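Local atomic coordinates of bacteriocin (Pseudomonas syringae pv. tomato, PDB entry 4FZL), a protein that degrades lipid II, the precursor of the bacterial cell wall, as a calcium-binding antimicrobial bacteriocin related to colicin M, probably acting as a phosphatase. Residues G166-R171 and F193-D198; A110-P115 and Y224-P229; L121-R126 and V148-D153. All blocks are in the same frame, centred on the assembly; numbering follows the deposited sequence. Where two conformers were deposited one is given.

Contact 1 (G166-R171 and F193-D198). With CA (calcium ion), chain C; EDO (1,2-ethanediol), chain E; EDO (1,2-ethanediol), chain F.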
loop_
_atom_site.group_PDB
_atom_site.type_symbol
_atom_site.label_atom_id
_atom_site.label_comp_id
_atom_site.label_asym_id
_atom_site.label_seq_id
_atom_site.Cartn_x
_atom_site.Cartn_y
_atom_site.Cartn_z
ATOM N N GLY A 166 3.682 -5.192 5.662
ATOM C CA GLY A 166 4.523 -6.119 6.372
ATOM C C GLY A 166 4.230 -7.570 5.933
ATOM O O GLY A 166 4.254 -7.897 4.724
ATOM N N ASN A 167 3.980 -8.456 6.893
ATOM C CA ASN A 167 3.467 -9.776 6.567
ATOM C C ASN A 167 1.956 -9.723 6.467
ATOM O O ASN A 167 1.356 -8.908 7.090
ATOM C CB ASN A 167 3.848 -10.792 7.648
ATOM C CG ASN A 167 5.342 -10.940 7.787
ATOM O OD1 ASN A 167 6.099 -10.895 6.780
ATOM N ND2 ASN A 167 5.803 -11.090 9.012
ATOM N N ILE A 168 1.408 -10.555 5.608
ATOM C CA ILE A 168 -0.019 -10.714 5.525
ATOM C C ILE A 168 -0.301 -12.204 5.529
ATOM O O ILE A 168 0.603 -13.023 5.501
ATOM C CB ILE A 168 -0.546 -10.042 4.247
ATOM C CG1 ILE A 168 -0.007 -10.609 2.943
ATOM C CG2 ILE A 168 -0.372 -8.535 4.266
ATOM C CD1 ILE A 168 -0.606 -10.050 1.680
ATOM N N THR A 169 -1.556 -12.540 5.526
ATOM C CA THR A 169 -1.969 -13.953 5.425
ATOM C C THR A 169 -2.734 -14.047 4.108
ATOM O O THR A 169 -3.645 -13.274 3.821
ATOM C CB THR A 169 -2.774 -14.363 6.614
ATOM O OG1 THR A 169 -2.112 -14.085 7.883
ATOM C CG2 THR A 169 -3.219 -15.871 6.548
ATOM N N LEU A 170 -2.339 -15.054 3.366
ATOM C CA LEU A 170 -2.970 -15.414 2.116
ATOM C C LEU A 170 -3.744 -16.703 2.239
ATOM O O LEU A 170 -3.498 -17.543 3.154
ATOM C CB LEU A 170 -1.940 -15.556 1.011
ATOM C CG LEU A 170 -1.165 -14.271 0.699
ATOM C CD1 LEU A 170 -0.133 -14.475 -0.419
ATOM C CD2 LEU A 170 -2.107 -13.170 0.266
ATOM N N ARG A 171 -4.741 -16.823 1.359
ATOM C CA ARG A 171 -5.513 -18.040 1.233
ATOM C C ARG A 171 -5.399 -18.604 -0.166
ATOM O O ARG A 171 -5.554 -17.867 -1.121
ATOM C CB ARG A 171 -6.989 -17.752 1.507
ATOM C CG ARG A 171 -7.944 -18.911 1.316
ATOM C CD ARG A 171 -9.319 -18.425 1.646
ATOM N NE ARG A 171 -10.325 -19.443 1.472
ATOM C CZ ARG A 171 -11.627 -19.177 1.375
ATOM N NH1 ARG A 171 -12.046 -17.910 1.275
ATOM N NH2 ARG A 171 -12.499 -20.179 1.233
ATOM N N PHE A 193 -6.392 -12.015 3.604
ATOM C CA PHE A 193 -7.083 -11.581 4.779
ATOM C C PHE A 193 -6.817 -10.102 5.083
ATOM O O PHE A 193 -5.732 -9.569 4.785
ATOM C CB PHE A 193 -6.642 -12.456 5.941
ATOM C CG PHE A 193 -7.081 -13.875 5.812
ATOM C CD1 PHE A 193 -6.310 -14.809 5.158
ATOM C CD2 PHE A 193 -8.227 -14.292 6.442
ATOM C CE1 PHE A 193 -6.691 -16.120 5.038
ATOM C CE2 PHE A 193 -8.642 -15.607 6.299
ATOM C CZ PHE A 193 -7.877 -16.516 5.599
ATOM N N ASN A 194 -7.777 -9.465 5.763
ATOM C CA ASN A 194 -7.580 -8.058 6.157
ATOM C C ASN A 194 -6.303 -7.955 7.034
ATOM O O ASN A 194 -5.968 -8.890 7.797
ATOM C CB ASN A 194 -8.764 -7.582 6.983
ATOM C CG ASN A 194 -10.048 -7.518 6.189
ATOM O OD1 ASN A 194 -10.094 -7.585 4.978
ATOM N ND2 ASN A 194 -11.141 -7.370 6.921
ATOM N N ASP A 195 -5.649 -6.801 6.973
ATOM C CA ASP A 195 -4.373 -6.543 7.691
ATOM C C ASP A 195 -4.533 -5.309 8.581
ATOM O O ASP A 195 -5.034 -4.276 8.145
ATOM C CB ASP A 195 -3.276 -6.374 6.702
ATOM C CG ASP A 195 -1.861 -6.601 7.302
ATOM O OD1 ASP A 195 -1.483 -7.730 7.756
ATOM O OD2 ASP A 195 -1.063 -5.645 7.216
ATOM N N VAL A 196 -4.095 -5.419 9.827
ATOM C CA VAL A 196 -4.164 -4.281 10.722
ATOM C C VAL A 196 -2.948 -3.387 10.494
ATOM O O VAL A 196 -1.781 -3.875 10.564
ATOM C CB VAL A 196 -4.244 -4.700 12.126
ATOM C CG1 VAL A 196 -4.075 -3.514 13.119
ATOM C CG2 VAL A 196 -5.582 -5.436 12.261
ATOM N N TYR A 197 -3.216 -2.096 10.228
ATOM C CA TYR A 197 -2.173 -1.108 10.111
ATOM C C TYR A 197 -1.975 -0.426 11.482
ATOM O O TYR A 197 -2.833 0.300 11.933
ATOM C CB TYR A 197 -2.549 -0.059 9.063
ATOM C CG TYR A 197 -1.474 0.930 8.777
ATOM C CD1 TYR A 197 -0.521 0.654 7.813
ATOM C CD2 TYR A 197 -1.367 2.092 9.464
ATOM C CE1 TYR A 197 0.424 1.578 7.378
ATOM C CE2 TYR A 197 -0.385 2.989 9.188
ATOM C CZ TYR A 197 0.500 2.766 8.124
ATOM O OH TYR A 197 1.462 3.664 7.890
ATOM N N ASP A 198 -0.872 -0.727 12.134
ATOM C CA ASP A 198 -0.490 -0.036 13.377
ATOM C C ASP A 198 0.152 1.297 13.051
ATOM O O ASP A 198 1.236 1.344 12.437
ATOM C CB ASP A 198 0.481 -0.905 14.179
ATOM C CG ASP A 198 0.816 -0.317 15.569
ATOM O OD1 ASP A 198 1.369 -1.099 16.354
ATOM O OD2 ASP A 198 0.568 0.896 15.852
HETATM CA CA CA C . 0.711 -6.963 8.314
HETATM C C1 EDO E . -9.689 -14.622 2.262
HETATM O O1 EDO E . -10.821 -15.236 1.626
HETATM C C2 EDO E . -10.100 -13.758 3.391
HETATM O O2 EDO E . -10.924 -12.684 2.981
HETATM C C1 EDO F . -15.360 -17.257 1.427
HETATM O O1 EDO F . -16.456 -16.404 1.960
HETATM C C2 EDO F . -15.684 -18.655 1.885
HETATM O O2 EDO F . -15.470 -19.766 1.006
HETATM O O HOH W 1 2.949 -7.122 9.376
HETATM O O HOH W 2 -3.378 -10.393 6.138
HETATM O O HOH W 3 0.978 -5.060 8.911
#
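Asp-195 meets Asn-167 through a calcium ion, which spans the wider end of the pair (CA atoms 6.4 Å apart at Ile-168 and Asp-195, 5.7 Å at Thr-169 and Phe-193). The ligands are the tight part: both carboxylate oxygens bind the metal, OD1 of Asp-195 lying 2.4 Å from the calcium, and Asn-167 O binds it at 2.4 Å. Asn-167 O and Asp-195 OD1 approach to 3.1 Å as two ligands of one cation, not as a hydrogen-bonded pair. The carboxylate gets there because CG of Asp-195 stands anti to its backbone N (chi1 -160°). Alongside the carboxylate, CG2 of Ile-168 packs 3.7 Å from Asp-195 OD1, the side chains meeting at about a right angle. Leu-165 O and two waters are further ligands; one water accepts a weak hydrogen bond from Asn-167 N.

The segments belong to the antiparallel hairpin of strands 167-178 and 184-197. One direct backbone bond joins them, Phe-193 N to Thr-169 O (3.0 Å, 171° at the hydrogen). Farther toward the calcium a water takes over, accepting from Thr-169 N and donating to Phe-193 O.

The Phe-193 end is the solvent side, with Phe-193 exposed and Thr-169 and Arg-171 partly so, whereas Asp-195 and Ile-168 are buried. CG2 of Thr-169 lies 3.6 Å from CD1 of Phe-193, and Thr-169 O and Leu-170 O lie at the ring's edge. Over one face sits C2 of an ethanediol, probably from the crystallisation liquor. The extended Arg-171 brushes the ring with CB, then carries its guanidinium away to a salt bridge with Asp-147 and to two ethanediols.

Contact 2 (A110-P115 and Y224-P229)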
loop_
_atom_site.group_PDB
_atom_site.type_symbol
_atom_site.label_atom_id
_atom_site.label_comp_id
_atom_site.label_asym_id
_atom_site.label_seq_id
_atom_site.Cartn_x
_atom_site.Cartn_y
_atom_site.Cartn_z
ATOM N N ALA A 110 -10.906 4.929 9.860
ATOM C CA ALA A 110 -11.755 4.306 8.818
ATOM C C ALA A 110 -10.987 3.186 8.141
ATOM O O ALA A 110 -9.780 3.308 7.946
ATOM C CB ALA A 110 -12.181 5.339 7.765
ATOM N N PRO A 111 -11.648 2.078 7.778
ATOM C CA PRO A 111 -10.918 1.109 6.942
ATOM C C PRO A 111 -10.457 1.698 5.599
ATOM O O PRO A 111 -11.093 2.639 5.100
ATOM C CB PRO A 111 -11.955 0.014 6.673
ATOM C CG PRO A 111 -13.099 0.270 7.585
ATOM C CD PRO A 111 -13.048 1.707 7.986
ATOM N N LEU A 112 -9.386 1.145 4.974
ATOM C CA LEU A 112 -8.809 1.590 3.692
ATOM C C LEU A 112 -8.844 0.279 2.865
ATOM O O LEU A 112 -8.788 -0.859 3.418
ATOM C CB LEU A 112 -7.326 2.103 4.009
ATOM C CG LEU A 112 -6.171 2.391 3.136
ATOM C CD1 LEU A 112 -6.581 3.538 2.260
ATOM C CD2 LEU A 112 -4.950 2.883 3.876
ATOM N N THR A 113 -8.928 0.412 1.550
ATOM C CA THR A 113 -8.896 -0.721 0.620
ATOM C C THR A 113 -7.611 -0.776 -0.128
ATOM O O THR A 113 -7.169 0.258 -0.622
ATOM C CB THR A 113 -10.087 -0.683 -0.330
ATOM O OG1 THR A 113 -11.282 -0.692 0.461
ATOM C CG2 THR A 113 -10.045 -1.837 -1.324
ATOM N N PHE A 114 -6.982 -1.947 -0.196
ATOM C CA PHE A 114 -5.786 -2.201 -0.958
ATOM C C PHE A 114 -6.115 -3.358 -1.898
ATOM O O PHE A 114 -5.981 -4.479 -1.536
ATOM C CB PHE A 114 -4.581 -2.557 -0.081
ATOM C CG PHE A 114 -3.228 -2.371 -0.744
ATOM C CD1 PHE A 114 -3.046 -2.187 -2.086
ATOM C CD2 PHE A 114 -2.099 -2.420 0.003
ATOM C CE1 PHE A 114 -1.811 -2.002 -2.636
ATOM C CE2 PHE A 114 -0.843 -2.307 -0.536
ATOM C CZ PHE A 114 -0.704 -2.096 -1.882
ATOM N N PRO A 115 -6.675 -3.055 -3.075
ATOM C CA PRO A 115 -7.111 -4.169 -3.954
ATOM C C PRO A 115 -5.991 -5.207 -4.156
ATOM O O PRO A 115 -4.831 -4.810 -4.402
ATOM C CB PRO A 115 -7.505 -3.467 -5.251
ATOM C CG PRO A 115 -7.898 -2.073 -4.750
ATOM C CD PRO A 115 -6.935 -1.729 -3.670
ATOM N N TYR A 224 -5.901 1.186 11.993
ATOM C CA TYR A 224 -7.035 0.878 11.170
ATOM C C TYR A 224 -6.823 -0.422 10.413
ATOM O O TYR A 224 -5.700 -0.959 10.364
ATOM C CB TYR A 224 -7.289 2.064 10.221
ATOM C CG TYR A 224 -6.143 2.378 9.249
ATOM C CD1 TYR A 224 -6.017 1.683 8.051
ATOM C CD2 TYR A 224 -5.155 3.322 9.558
ATOM C CE1 TYR A 224 -5.010 2.050 7.174
ATOM C CE2 TYR A 224 -4.094 3.610 8.687
ATOM C CZ TYR A 224 -4.062 2.965 7.497
ATOM O OH TYR A 224 -3.035 3.223 6.616
ATOM N N SER A 225 -7.884 -0.872 9.756
ATOM C CA SER A 225 -7.915 -2.130 9.003
ATOM C C SER A 225 -7.662 -1.780 7.540
ATOM O O SER A 225 -8.275 -0.883 6.985
ATOM C CB SER A 225 -9.278 -2.812 9.267
ATOM O OG SER A 225 -9.458 -3.918 8.392
ATOM N N ILE A 226 -6.840 -2.620 6.886
ATOM C CA ILE A 226 -6.634 -2.586 5.482
ATOM C C ILE A 226 -7.339 -3.840 4.923
ATOM O O ILE A 226 -6.946 -4.991 5.190
ATOM C CB ILE A 226 -5.144 -2.525 5.072
ATOM C CG1 ILE A 226 -4.491 -1.245 5.609
ATOM C CG2 ILE A 226 -4.974 -2.568 3.540
ATOM C CD1 ILE A 226 -3.096 -0.985 5.128
ATOM N N GLU A 227 -8.355 -3.597 4.082
ATOM C CA GLU A 227 -9.072 -4.658 3.383
ATOM C C GLU A 227 -8.375 -4.952 2.106
ATOM O O GLU A 227 -7.964 -4.006 1.422
ATOM C CB GLU A 227 -10.525 -4.248 3.141
ATOM C CG GLU A 227 -11.228 -3.963 4.417
ATOM C CD GLU A 227 -12.695 -3.645 4.318
ATOM O OE1 GLU A 227 -13.238 -3.563 3.218
ATOM O OE2 GLU A 227 -13.302 -3.555 5.389
ATOM N N ILE A 228 -8.207 -6.226 1.772
ATOM C CA ILE A 228 -7.391 -6.618 0.631
ATOM C C ILE A 228 -8.277 -7.525 -0.287
ATOM O O ILE A 228 -8.090 -8.732 -0.343
ATOM C CB ILE A 228 -6.105 -7.338 1.022
ATOM C CG1 ILE A 228 -5.321 -6.559 2.015
ATOM C CG2 ILE A 228 -5.283 -7.582 -0.225
ATOM C CD1 ILE A 228 -4.038 -7.248 2.552
ATOM N N PRO A 229 -9.311 -6.877 -0.924
ATOM C CA PRO A 229 -10.325 -7.652 -1.593
ATOM C C PRO A 229 -9.852 -8.206 -2.920
ATOM O O PRO A 229 -8.922 -7.655 -3.491
ATOM C CB PRO A 229 -11.475 -6.624 -1.788
ATOM C CG PRO A 229 -10.706 -5.330 -2.064
ATOM C CD PRO A 229 -9.554 -5.419 -1.063
HETATM O O HOH W 4 -12.614 -3.038 0.498
#
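Leu-112 lays its CD2 methyl against the Tyr-224 side chain, 3.4 Å from CE1 of Tyr-224 and equally close to its OH. A chi1 of 165° directs the leucine CG, and chi2 then turns CD2 onto the tyrosine, while the tyrosine ring, with chi1 62°, is held between its own N and carbonyl carbon. The phenol end is anchored outside the pair, its OH hydrogen-bonded to Ala-100 O, and His-103 meets the ring edge-to-face.

Farther along the same face of the sheet, CB of Phe-114 rests 3.6 Å from CG2 of Ile-226, while the phenylalanine ring leads away toward Ser-161 and Leu-165 of helix 159-165.

The pairing is parallel, with Leu-112 opposite Ile-226 and Thr-113 opposite Glu-227; strand 112-113 thus forms a short parallel addition to the otherwise antiparallel mixed sheet. Three backbone bonds define the ladder: Leu-112 N to Ser-225 O, Glu-227 N to Leu-112 O (2.9 Å) and Phe-114 N to Glu-227 O. The last is both the shortest, 2.8 Å, and the straightest, 173° at the hydrogen. CA-H...O contacts supplement them, among them Ile-228 CA to Phe-114 O.

On the Thr-113 and Glu-227 face the chemistry is more polar. A water lies 2.7 Å from Thr-113 OG1 and donates to Glu-227 OE1, bridging side chains whose OG1 and OE1 are 4.4 Å apart. The threonine methyl CG2 turns instead to CD of Pro-229, 3.6 Å away, the two side chains crossing at about a right angle.

Contact 3 (L121-R126 and V148-D153). With EDO (1,2-ethanediol), chain K; EDO (1,2-ethanediol), chain H.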
loop_
_atom_site.group_PDB
_atom_site.type_symbol
_atom_site.label_atom_id
_atom_site.label_comp_id
_atom_site.label_asym_id
_atom_site.label_seq_id
_atom_site.Cartn_x
_atom_site.Cartn_y
_atom_site.Cartn_z
ATOM N N LEU A 121 1.814 -8.951 -5.697
ATOM C CA LEU A 121 2.131 -10.307 -5.313
ATOM C C LEU A 121 2.589 -11.075 -6.594
ATOM O O LEU A 121 1.951 -10.987 -7.672
ATOM C CB LEU A 121 0.918 -10.991 -4.687
ATOM C CG LEU A 121 0.521 -10.418 -3.337
ATOM C CD1 LEU A 121 -0.782 -11.016 -2.937
ATOM C CD2 LEU A 121 1.609 -10.530 -2.291
ATOM N N ASN A 122 3.518 -11.969 -6.376
ATOM C CA ASN A 122 3.963 -12.915 -7.396
ATOM C C ASN A 122 4.303 -14.239 -6.675
ATOM O O ASN A 122 5.444 -14.628 -6.538
ATOM C CB ASN A 122 5.083 -12.280 -8.234
ATOM C CG ASN A 122 5.469 -13.129 -9.410
ATOM O OD1 ASN A 122 4.663 -13.912 -9.964
ATOM N ND2 ASN A 122 6.688 -12.892 -9.897
ATOM N N VAL A 123 3.248 -14.905 -6.195
ATOM C CA VAL A 123 3.436 -15.976 -5.244
ATOM C C VAL A 123 3.891 -17.256 -5.986
ATOM O O VAL A 123 3.241 -17.703 -6.877
ATOM C CB VAL A 123 2.164 -16.247 -4.444
ATOM C CG1 VAL A 123 2.294 -17.415 -3.426
ATOM C CG2 VAL A 123 1.716 -14.958 -3.714
ATOM N N ASP A 124 5.010 -17.824 -5.545
ATOM C CA ASP A 124 5.535 -19.064 -6.087
ATOM C C ASP A 124 5.163 -20.147 -5.070
ATOM O O ASP A 124 5.869 -20.353 -4.095
ATOM C CB ASP A 124 7.062 -18.936 -6.246
ATOM C CG ASP A 124 7.738 -20.250 -6.652
ATOM O OD1 ASP A 124 8.998 -20.359 -6.502
ATOM O OD2 ASP A 124 7.025 -21.156 -7.161
ATOM N N ILE A 125 4.002 -20.787 -5.231
ATOM C CA ILE A 125 3.535 -21.758 -4.247
ATOM C C ILE A 125 4.497 -22.930 -4.030
ATOM O O ILE A 125 4.580 -23.463 -2.940
ATOM C CB ILE A 125 2.164 -22.325 -4.646
ATOM C CG1 ILE A 125 1.103 -21.212 -4.544
ATOM C CG2 ILE A 125 1.834 -23.543 -3.795
ATOM C CD1 ILE A 125 0.068 -21.222 -5.670
ATOM N N ARG A 126 5.210 -23.336 -5.085
ATOM C CA ARG A 126 6.115 -24.450 -5.005
ATOM C C ARG A 126 7.221 -24.096 -4.030
ATOM O O ARG A 126 7.766 -24.994 -3.379
ATOM C CB ARG A 126 6.722 -24.785 -6.372
ATOM C CG ARG A 126 5.757 -25.199 -7.494
ATOM C CD ARG A 126 6.487 -25.621 -8.771
ATOM N NE ARG A 126 7.413 -26.732 -8.492
ATOM C CZ ARG A 126 7.047 -27.964 -8.112
ATOM N NH1 ARG A 126 5.761 -28.308 -7.979
ATOM N NH2 ARG A 126 7.982 -28.873 -7.872
ATOM N N VAL A 148 -6.253 -23.601 2.054
ATOM C CA VAL A 148 -5.372 -23.413 3.167
ATOM C C VAL A 148 -4.847 -21.994 3.205
ATOM O O VAL A 148 -4.871 -21.276 2.202
ATOM C CB VAL A 148 -4.209 -24.406 3.083
ATOM C CG1 VAL A 148 -4.750 -25.833 3.105
ATOM C CG2 VAL A 148 -3.390 -24.139 1.823
ATOM N N ASN A 149 -4.378 -21.592 4.366
ATOM C CA ASN A 149 -3.885 -20.235 4.547
ATOM C C ASN A 149 -2.415 -20.269 4.958
ATOM O O ASN A 149 -1.916 -21.278 5.490
ATOM C CB ASN A 149 -4.648 -19.579 5.658
ATOM C CG ASN A 149 -6.143 -19.726 5.551
ATOM O OD1 ASN A 149 -6.838 -20.249 6.566
ATOM N ND2 ASN A 149 -6.663 -19.412 4.430
ATOM N N PHE A 150 -1.713 -19.214 4.583
ATOM C CA PHE A 150 -0.273 -19.099 4.865
ATOM C C PHE A 150 0.198 -17.651 5.041
ATOM O O PHE A 150 -0.327 -16.751 4.358
ATOM C CB PHE A 150 0.586 -19.835 3.819
ATOM C CG PHE A 150 0.417 -19.321 2.425
ATOM C CD1 PHE A 150 1.321 -18.444 1.831
ATOM C CD2 PHE A 150 -0.666 -19.745 1.696
ATOM C CE1 PHE A 150 1.121 -18.025 0.512
ATOM C CE2 PHE A 150 -0.875 -19.319 0.396
ATOM C CZ PHE A 150 0.009 -18.442 -0.194
ATOM N N ALA A 151 1.186 -17.458 5.921
ATOM C CA ALA A 151 1.803 -16.157 6.080
ATOM C C ALA A 151 2.662 -15.869 4.903
ATOM O O ALA A 151 3.310 -16.776 4.354
ATOM C CB ALA A 151 2.640 -16.096 7.370
ATOM N N TYR A 152 2.741 -14.594 4.549
ATOM C CA TYR A 152 3.530 -14.195 3.416
ATOM C C TYR A 152 4.178 -12.846 3.664
ATOM O O TYR A 152 3.520 -11.891 3.968
ATOM C CB TYR A 152 2.654 -14.095 2.172
ATOM C CG TYR A 152 3.397 -14.076 0.848
ATOM C CD1 TYR A 152 3.949 -15.249 0.310
ATOM C CD2 TYR A 152 3.553 -12.897 0.145
ATOM C CE1 TYR A 152 4.613 -15.220 -0.901
ATOM C CE2 TYR A 152 4.199 -12.871 -1.065
ATOM C CZ TYR A 152 4.748 -14.042 -1.559
ATOM O OH TYR A 152 5.382 -14.064 -2.757
ATOM N N ASP A 153 5.488 -12.800 3.435
ATOM C CA ASP A 153 6.266 -11.569 3.561
ATOM C C ASP A 153 6.193 -10.893 2.199
ATOM O O ASP A 153 6.833 -11.290 1.190
ATOM C CB ASP A 153 7.686 -11.907 3.972
ATOM C CG ASP A 153 8.564 -10.683 4.188
ATOM O OD1 ASP A 153 8.318 -9.625 3.573
ATOM O OD2 ASP A 153 9.480 -10.792 5.019
HETATM C C1 EDO K . 7.554 -16.376 0.954
HETATM O O1 EDO K . 7.029 -17.503 1.655
HETATM C C2 EDO K . 7.167 -15.101 1.729
HETATM O O2 EDO K . 6.978 -15.278 3.090
HETATM C C1 EDO H . 5.922 -18.624 -9.601
HETATM O O1 EDO H . 6.964 -17.629 -9.610
HETATM C C2 EDO H . 4.633 -17.861 -9.839
HETATM O O2 EDO H . 5.124 -16.634 -10.453
HETATM O O HOH W 5 6.776 -16.324 -3.704
#
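Tyr-152 and Val-123 bury the largest areas here, and they meet as a CH-pi contact. CG2 of Val-123 sits over one face of the Tyr-152 ring, 4.2 Å from its centroid and 25° off the ring normal. It is displaced toward the phenol rim, with CZ of Tyr-152 the nearest ring atom at 3.8 Å. The tyrosine is carried to the loop by a first torsion of -163°, which sets CG anti to its backbone N. Its opposite face receives C2 of an ethanediol, probably from the crystallisation liquor, whose O2 accepts a hydrogen bond from Asp-153 N.

Val-123 divides its two methyls: CG1 meets CZ of Phe-150 at 4.1 Å, so the valine packs against both aromatic side chains. These come from the same side of strand 142-153, and CD1 of Tyr-152 lies at the edge of the Phe-150 ring. CD2 of Leu-121 adds an oblique approach, 3.7 Å from CE2 of Tyr-152.

The phenol hydroxyl supplies the polar link. A water donates to Tyr-152 OH (2.8 Å) and accepts from Asp-124 N (3.0 Å), joining strand to loop. The same OH is hydrogen-bonded to Asp-157 OD1, an oxygen that also accepts from Asn-122 N.

The loop between helices 116-119 and 129-135 thereby packs on one side of the sheet: Val-123 also touches Ile-190 of strand 184-197, Phe-150 meets Val-131 of helix 129-135, and the backbones of Phe-150 and Tyr-152 pair with Leu-170 and Ile-168 of strand 167-178.

All three contacts reach one mixed sheet. Contact 1 lies within an antiparallel hairpin and relies largely on a metal ion; contact 2 adds a parallel strand through backbone bonds; contact 3 lays a loop on the sheet by apolar and aromatic packing, with a bridging water. Contacts 1 and 2 adjoin through strands 184-197 and 224-227, where Asp-195 O lies 2.8 Å from Ile-226 N. Strands 167-178 of contact 1 and 142-153 of contact 3 are likewise neighbours, with Leu-170 N 2.8 Å from Phe-150 O. Contacts 2 and 3 do not touch. Each is partly buried; contact 3 lies farthest out, its centre about 18 Å from the chain centre, against about 9 Å for contact 2 and 11 Å for contact 1.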